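Local coordinates for protein maleylpyruvate isomerase (Ralstonia sp., PDB 2V6K) that catalyses the glutathione-dependent isomerisation of maleylpyruvate to fumarylpyruvate in the bacterial breakdown of naphthalene, at residues M3-F8 with R16-L21; L21-V26 with P81-A86; A145-D150 with P187-V192. One frame throughout, in Å; residues are numbered along the deposited sequence.

Contact 1: residues M3-F8 with R16-L21; sequences MKLYNF and RLRIAL
Leu5 and Arg18 bring the two backbones closest, CA to CA 8.7 Å, where strand 4-7 and the helix of 16-21 run nearly antiparallel at 156° with their axes 10.7 Å apart. Leu5 stands between two turns of the helix and uses both branches. Its CD1 meets Leu17 CD2 at 3.6 Å, the two side chains lying alongside each other with opposite headings. Its CD2 lies 3.7 Å from Arg18 CG, the arginine chain passing across it almost squarely, and also brushes Leu21 CD1 at 4.0 Å. A branched, purely apolar residue suits this buried place, since both methyls find apolar partners on the helix and no polar group needs a partner. At the start of the segment, Met3 bends its chain at the sulfur so that the terminal CE touches Leu21 CD2 at 3.6 Å.

Arg18 changes character along its length. CG packs on Leu5 CD2, then a turn at chi3 (-54°) swings the head toward the end of the strand. There NH1 donates to Phe8 O at 3.0 Å with an N-H...O angle of 155°; the oxygen lies in the guanidinium plane, whereas the nitrogen sits above the carbonyl plane. The side chain of Asn7 lies beside this head. NH2 binds Trp9 O and NE binds Ala205 O, so a buried head is gripped by three backbone carbonyls, each an uncharged acceptor.

This is the first strand-helix pair of the beta-alpha-beta unit of the thioredoxin-like domain. Strands 29-32 and 56-58 flank strand 4-7 in the sheet, helix 164-178 packs on Arg16 and Ile19, and Arg16, hydrogen-bonded to Ser67, touches the bound glutathione conjugate.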
# COMPACT_ATOMS: atom_id res chain seq x y z
N MET A 3 -15.67 5.64 19.41
CA MET A 3 -15.19 5.43 18.05
C MET A 3 -16.29 5.15 17.04
O MET A 3 -17.20 4.36 17.30
CB MET A 3 -14.12 4.34 18.01
CG MET A 3 -12.71 4.90 18.04
SD MET A 3 -11.41 3.67 18.18
CE MET A 3 -12.13 2.31 17.27
N LYS A 4 -16.18 5.81 15.89
CA LYS A 4 -17.15 5.69 14.82
C LYS A 4 -16.42 5.23 13.56
O LYS A 4 -15.47 5.87 13.12
CB LYS A 4 -17.84 7.03 14.56
CG LYS A 4 -18.66 7.55 15.73
CD LYS A 4 -19.13 8.97 15.48
CE LYS A 4 -19.81 9.54 16.72
NZ LYS A 4 -20.02 11.01 16.61
N LEU A 5 -16.87 4.10 13.01
CA LEU A 5 -16.26 3.54 11.82
C LEU A 5 -17.11 3.84 10.59
O LEU A 5 -18.20 3.28 10.43
CB LEU A 5 -16.07 2.03 11.97
CG LEU A 5 -15.49 1.31 10.75
CD1 LEU A 5 -14.06 1.74 10.48
CD2 LEU A 5 -15.59 -0.20 10.89
N TYR A 6 -16.61 4.73 9.73
CA TYR A 6 -17.27 5.05 8.48
C TYR A 6 -16.83 4.02 7.46
O TYR A 6 -15.66 3.96 7.10
CB TYR A 6 -16.90 6.45 8.02
CG TYR A 6 -17.45 7.54 8.90
CD1 TYR A 6 -18.71 8.07 8.66
CD2 TYR A 6 -16.72 8.02 9.99
CE1 TYR A 6 -19.23 9.06 9.48
CE2 TYR A 6 -17.23 9.01 10.81
CZ TYR A 6 -18.49 9.53 10.55
OH TYR A 6 -19.00 10.52 11.36
N ASN A 7 -17.77 3.19 7.01
CA ASN A 7 -17.41 2.04 6.19
C ASN A 7 -18.62 1.46 5.46
O ASN A 7 -19.70 2.04 5.51
CB ASN A 7 -16.65 1.00 7.03
CG ASN A 7 -17.54 0.18 7.94
OD1 ASN A 7 -18.39 0.71 8.67
ND2 ASN A 7 -17.34 -1.12 7.90
N PHE A 8 -18.42 0.35 4.75
CA PHE A 8 -19.44 -0.22 3.89
C PHE A 8 -19.32 -1.73 3.98
O PHE A 8 -18.22 -2.26 4.10
CB PHE A 8 -19.21 0.28 2.46
CG PHE A 8 -20.23 -0.19 1.45
CD1 PHE A 8 -21.56 0.24 1.48
CD2 PHE A 8 -19.83 -1.02 0.41
CE1 PHE A 8 -22.47 -0.18 0.50
CE2 PHE A 8 -20.73 -1.44 -0.57
CZ PHE A 8 -22.05 -1.02 -0.52
N ARG A 16 -11.16 -5.47 6.09
CA ARG A 16 -9.81 -5.53 6.65
C ARG A 16 -9.73 -4.87 8.03
O ARG A 16 -9.23 -5.46 8.99
CB ARG A 16 -8.86 -4.86 5.65
CG ARG A 16 -7.38 -4.86 5.98
CD ARG A 16 -6.66 -3.83 5.13
NE ARG A 16 -6.71 -4.18 3.71
CZ ARG A 16 -6.28 -3.39 2.73
NH1 ARG A 16 -5.82 -2.18 3.00
NH2 ARG A 16 -6.33 -3.82 1.47
N LEU A 17 -10.24 -3.65 8.12
CA LEU A 17 -10.20 -2.92 9.37
C LEU A 17 -11.16 -3.50 10.41
O LEU A 17 -10.83 -3.56 11.60
CB LEU A 17 -10.46 -1.43 9.13
CG LEU A 17 -10.48 -0.52 10.36
CD1 LEU A 17 -9.24 -0.70 11.23
CD2 LEU A 17 -10.61 0.92 9.93
N ARG A 18 -12.33 -3.96 9.97
CA ARG A 18 -13.27 -4.59 10.90
C ARG A 18 -12.65 -5.81 11.56
O ARG A 18 -12.85 -6.03 12.75
CB ARG A 18 -14.58 -4.97 10.21
CG ARG A 18 -15.46 -3.77 9.84
CD ARG A 18 -16.84 -4.20 9.35
NE ARG A 18 -16.85 -5.16 8.25
CZ ARG A 18 -17.15 -4.88 6.98
NH1 ARG A 18 -17.45 -3.63 6.60
NH2 ARG A 18 -17.14 -5.85 6.08
N ILE A 19 -11.89 -6.60 10.80
CA ILE A 19 -11.23 -7.77 11.39
C ILE A 19 -10.28 -7.34 12.49
O ILE A 19 -10.30 -7.90 13.59
CB ILE A 19 -10.47 -8.62 10.34
CG1 ILE A 19 -11.43 -9.20 9.29
CG2 ILE A 19 -9.72 -9.76 11.04
CD1 ILE A 19 -10.72 -9.71 8.02
N ALA A 20 -9.45 -6.34 12.21
CA ALA A 20 -8.47 -5.86 13.19
C ALA A 20 -9.15 -5.32 14.45
O ALA A 20 -8.75 -5.65 15.57
CB ALA A 20 -7.57 -4.80 12.57
N LEU A 21 -10.19 -4.51 14.27
CA LEU A 21 -10.96 -3.99 15.41
C LEU A 21 -11.54 -5.12 16.24
O LEU A 21 -11.47 -5.08 17.47
CB LEU A 21 -12.06 -3.04 14.94
CG LEU A 21 -11.60 -1.67 14.43
CD1 LEU A 21 -12.68 -1.05 13.57
CD2 LEU A 21 -11.25 -0.76 15.59

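Contact 2: residues L21-V26 with P81-A86; sequences LNLKGV and PALLPA
The carbonyl of Pro81 is the flat group that matters here, and Lys24 reaches it from above its plane: NZ donates a hydrogen bond to Pro81 O at 2.7 Å, from 41° out of the plane, with a C=O...N angle of 135°. At the rim of the Pro81 ring, CD comes to 3.1 Å from Leu23 O and CG to 3.4 Å from the same oxygen, a close carbon-oxygen contact at the last turn of the helix. The peptide bond before Pro81 is cis, a form that proline accepts far more readily than other residues.

Lys24 gets there by a bend at chi2 (-61°), after which the chain runs extended, alongside Leu83 but in the opposite sense, with its CE 3.8 Å from Leu83 CD1. A lysine fits because its long aliphatic part packs while its ammonium group binds several acceptors: besides Pro81 O, NZ forms a salt bridge with Glu75 OE1 and a hydrogen bond to Tyr78 O. Glu75 OE1 also accepts from Leu83 N, so one carboxylate ties the lysine to the loop. Leu23 CD1 touches Leu83 CD2 at 3.8 Å.

The helix stops in a Schellman motif at Gly25, whose positive phi is easy without a side chain; Val26 N returns to Leu21 O. Thus the C-terminal end of helix 12-24 is joined to the connection between helices 67-77 and 88-104. Leu23 also touches Ala201 of helix 200-205, and Leu83 is tied by its backbone to Leu164 at the start of helix 164-178.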
# COMPACT_ATOMS: atom_id res chain seq x y z
N LEU A 21 -10.19 -4.51 14.27
CA LEU A 21 -10.96 -3.99 15.41
C LEU A 21 -11.54 -5.12 16.24
O LEU A 21 -11.47 -5.08 17.47
CB LEU A 21 -12.06 -3.04 14.94
CG LEU A 21 -11.60 -1.67 14.43
CD1 LEU A 21 -12.68 -1.05 13.57
CD2 LEU A 21 -11.25 -0.76 15.59
N ASN A 22 -12.12 -6.12 15.58
CA ASN A 22 -12.73 -7.24 16.29
C ASN A 22 -11.70 -8.08 17.03
O ASN A 22 -11.95 -8.52 18.16
CB ASN A 22 -13.55 -8.13 15.35
CG ASN A 22 -14.76 -7.42 14.78
OD1 ASN A 22 -15.09 -6.30 15.17
ND2 ASN A 22 -15.43 -8.08 13.84
N LEU A 23 -10.54 -8.30 16.42
CA LEU A 23 -9.49 -9.06 17.08
C LEU A 23 -9.03 -8.36 18.35
O LEU A 23 -8.73 -9.01 19.36
CB LEU A 23 -8.31 -9.31 16.14
CG LEU A 23 -8.52 -10.39 15.08
CD1 LEU A 23 -7.43 -10.30 14.02
CD2 LEU A 23 -8.55 -11.78 15.70
N LYS A 24 -9.01 -7.03 18.32
CA LYS A 24 -8.62 -6.24 19.49
C LYS A 24 -9.75 -6.09 20.51
O LYS A 24 -9.52 -5.65 21.64
CB LYS A 24 -8.14 -4.85 19.06
CG LYS A 24 -6.87 -4.83 18.22
CD LYS A 24 -5.68 -5.42 18.97
CE LYS A 24 -4.38 -5.10 18.24
NZ LYS A 24 -3.19 -5.62 18.97
N GLY A 25 -10.98 -6.45 20.12
CA GLY A 25 -12.14 -6.31 21.00
C GLY A 25 -12.51 -4.86 21.26
O GLY A 25 -13.09 -4.52 22.29
N VAL A 26 -12.17 -3.99 20.31
CA VAL A 26 -12.43 -2.56 20.43
C VAL A 26 -13.85 -2.25 19.93
O VAL A 26 -14.17 -2.55 18.77
CB VAL A 26 -11.38 -1.74 19.64
CG1 VAL A 26 -11.77 -0.27 19.58
CG2 VAL A 26 -10.00 -1.89 20.28
N PRO A 81 -4.86 -8.88 21.68
CA PRO A 81 -3.75 -9.75 21.29
C PRO A 81 -2.87 -9.08 20.25
O PRO A 81 -3.37 -8.30 19.43
CB PRO A 81 -4.47 -10.95 20.66
CG PRO A 81 -5.69 -10.35 20.04
CD PRO A 81 -6.12 -9.27 21.01
N ALA A 82 -1.58 -9.38 20.27
CA ALA A 82 -0.65 -8.80 19.31
C ALA A 82 -0.98 -9.26 17.89
O ALA A 82 -1.17 -10.46 17.65
CB ALA A 82 0.77 -9.17 19.66
N LEU A 83 -1.05 -8.31 16.96
CA LEU A 83 -1.24 -8.62 15.54
C LEU A 83 0.06 -8.51 14.74
O LEU A 83 0.07 -8.76 13.53
CB LEU A 83 -2.32 -7.72 14.94
CG LEU A 83 -3.70 -7.81 15.61
CD1 LEU A 83 -4.69 -6.91 14.90
CD2 LEU A 83 -4.21 -9.24 15.67
N LEU A 84 1.14 -8.13 15.41
CA LEU A 84 2.47 -8.15 14.81
C LEU A 84 3.41 -8.90 15.73
O LEU A 84 3.28 -8.80 16.95
CB LEU A 84 2.99 -6.73 14.60
CG LEU A 84 2.41 -5.99 13.39
CD1 LEU A 84 2.87 -4.54 13.39
CD2 LEU A 84 2.81 -6.69 12.09
N PRO A 85 4.35 -9.66 15.16
CA PRO A 85 5.33 -10.32 16.02
C PRO A 85 6.32 -9.33 16.62
O PRO A 85 6.38 -8.17 16.20
CB PRO A 85 6.03 -11.31 15.08
CG PRO A 85 5.73 -10.88 13.73
CD PRO A 85 4.54 -9.97 13.73
N ALA A 86 7.09 -9.79 17.60
CA ALA A 86 7.98 -8.92 18.36
C ALA A 86 9.35 -8.73 17.71
O ALA A 86 10.03 -7.75 18.00
CB ALA A 86 8.13 -9.46 19.77

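Contact 3: residues A145-D150 with P187-V192; sequences ALLAVD and PLIRAV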
# COMPACT_ATOMS: atom_id res chain seq x y z
N ALA A 145 3.61 -18.48 -2.51
CA ALA A 145 5.01 -18.90 -2.51
C ALA A 145 5.67 -18.56 -1.18
O ALA A 145 6.45 -19.36 -0.65
CB ALA A 145 5.76 -18.27 -3.66
N LEU A 146 5.37 -17.39 -0.63
CA LEU A 146 5.93 -16.99 0.66
C LEU A 146 5.41 -17.83 1.81
O LEU A 146 6.17 -18.16 2.73
CB LEU A 146 5.70 -15.49 0.92
CG LEU A 146 6.51 -14.58 -0.01
CD1 LEU A 146 6.01 -13.15 0.09
CD2 LEU A 146 8.00 -14.65 0.30
N LEU A 147 4.14 -18.21 1.77
CA LEU A 147 3.57 -19.11 2.78
C LEU A 147 4.27 -20.46 2.78
O LEU A 147 4.41 -21.09 3.84
CB LEU A 147 2.06 -19.32 2.55
CG LEU A 147 1.13 -18.12 2.75
CD1 LEU A 147 -0.32 -18.53 2.55
CD2 LEU A 147 1.32 -17.50 4.13
N ALA A 148 4.71 -20.89 1.61
CA ALA A 148 5.31 -22.22 1.42
C ALA A 148 6.72 -22.33 1.99
O ALA A 148 7.12 -23.41 2.43
CB ALA A 148 5.32 -22.58 -0.05
N VAL A 149 7.48 -21.24 1.95
CA VAL A 149 8.89 -21.31 2.35
C VAL A 149 9.12 -21.06 3.84
O VAL A 149 10.24 -21.24 4.34
CB VAL A 149 9.81 -20.39 1.48
CG1 VAL A 149 9.92 -20.93 0.06
CG2 VAL A 149 9.32 -18.95 1.47
N ASP A 150 8.05 -20.69 4.54
CA ASP A 150 8.10 -20.42 5.97
C ASP A 150 7.92 -21.70 6.79
O ASP A 150 6.81 -22.22 6.89
CB ASP A 150 7.04 -19.38 6.33
CG ASP A 150 7.17 -18.88 7.76
OD1 ASP A 150 7.99 -19.43 8.53
OD2 ASP A 150 6.45 -17.93 8.11
N PRO A 187 -3.64 -23.45 -2.43
CA PRO A 187 -4.16 -24.22 -1.30
C PRO A 187 -3.77 -23.67 0.07
O PRO A 187 -4.54 -23.81 1.01
CB PRO A 187 -3.54 -25.61 -1.52
CG PRO A 187 -2.30 -25.35 -2.31
CD PRO A 187 -2.70 -24.25 -3.24
N LEU A 188 -2.59 -23.06 0.17
CA LEU A 188 -2.15 -22.55 1.46
C LEU A 188 -2.97 -21.33 1.85
O LEU A 188 -3.42 -21.21 2.99
CB LEU A 188 -0.64 -22.27 1.47
CG LEU A 188 0.27 -23.47 1.15
CD1 LEU A 188 1.73 -23.06 1.14
CD2 LEU A 188 0.05 -24.66 2.09
N ILE A 189 -3.21 -20.45 0.88
CA ILE A 189 -4.10 -19.32 1.07
C ILE A 189 -5.51 -19.80 1.43
O ILE A 189 -6.13 -19.28 2.36
CB ILE A 189 -4.11 -18.40 -0.18
CG1 ILE A 189 -2.82 -17.58 -0.23
CG2 ILE A 189 -5.33 -17.49 -0.20
CD1 ILE A 189 -2.63 -16.78 -1.52
N ARG A 190 -6.01 -20.80 0.71
CA ARG A 190 -7.35 -21.31 1.00
C ARG A 190 -7.43 -21.86 2.42
O ARG A 190 -8.43 -21.65 3.12
CB ARG A 190 -7.77 -22.36 -0.03
CG ARG A 190 -8.18 -21.76 -1.38
CD ARG A 190 -8.72 -22.80 -2.33
NE ARG A 190 -7.69 -23.57 -3.04
CZ ARG A 190 -7.35 -24.83 -2.78
NH1 ARG A 190 -7.94 -25.50 -1.79
NH2 ARG A 190 -6.41 -25.42 -3.50
N ALA A 191 -6.38 -22.54 2.87
CA ALA A 191 -6.35 -23.10 4.22
C ALA A 191 -6.30 -22.00 5.28
O ALA A 191 -6.96 -22.10 6.31
CB ALA A 191 -5.20 -24.07 4.39
N VAL A 192 -5.53 -20.94 5.03
CA VAL A 192 -5.48 -19.81 5.96
C VAL A 192 -6.85 -19.14 6.04
O VAL A 192 -7.34 -18.84 7.14
CB VAL A 192 -4.41 -18.77 5.56
CG1 VAL A 192 -4.55 -17.50 6.40
CG2 VAL A 192 -3.02 -19.36 5.71
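Leu147 rests its CD1 among Leu188, Ile189 and Val192, three residues that lie on one side of the first turns of helix 187-196. The two helices stand almost perpendicular, at 83°, with axes 9.5 Å apart, so the contact is compact and two leucines, Leu147 and Leu188, carry most of it. In Leu147 a chi2 near 180° (-177°) extends CD1 away from CA and so carries it onto the partner helix. That methyl lies 3.9 Å from Leu188 CB and 3.9 Å from Ile189 CG1, the leucine and isoleucine side chains set nearly perpendicular to each other; Val192 CG2 is a little farther off, 4.2 Å from the same CD1.

Leu188 answers in the other direction. Its CB borders Leu147, while its CD1 is laid over the backbone of the partner helix, 3.7 Å from Ala148 CA and 3.8 Å from Ala148 CB. Alanine suits this spot because its short side chain lets the leucine methyl settle against the main chain. Leu147 and Ile189 are buried, whereas Ala148 is exposed, so the contact runs from the interior to the surface.

One turn before Ala148 on helix 125-149, Glu144 accepts from Leu188 N through OE2 and from Ile189 N through OE1, a carboxylate set at the N-terminal end of helix 187-196, where a negative charge is probably favoured by the helix dipole. Ala145 and Leu146 face elsewhere, packing on Pro50 and Ile65 of the second subunit. Between the two segments themselves the chemistry is wholly apolar: the fit of aliphatic groups holds them, while the directional bonds to the incoming helix come from the neighbouring glutamate.

How the contacts relate
The contacts follow one another along the chain without interleaving. Contacts 1 and 2 have centres 13 Å apart, share Leu21 and both use helix 12-24: the first seats its body against strand 4-7, the second fastens its end to the connection leading to helix 88-104. They touch directly, Met3 CE lying 3.5 Å from Val26 CG1. Contact 3 stands apart in the helical C-terminal domain, its centre 26 Å from that of contact 1 and 21 Å from that of contact 2, joining helices 125-149 and 187-196. Together they sample the two-domain glutathione transferase fold: a thioredoxin-like part, its link to the helical part, and a helix pair, one member of which also touches the second subunit.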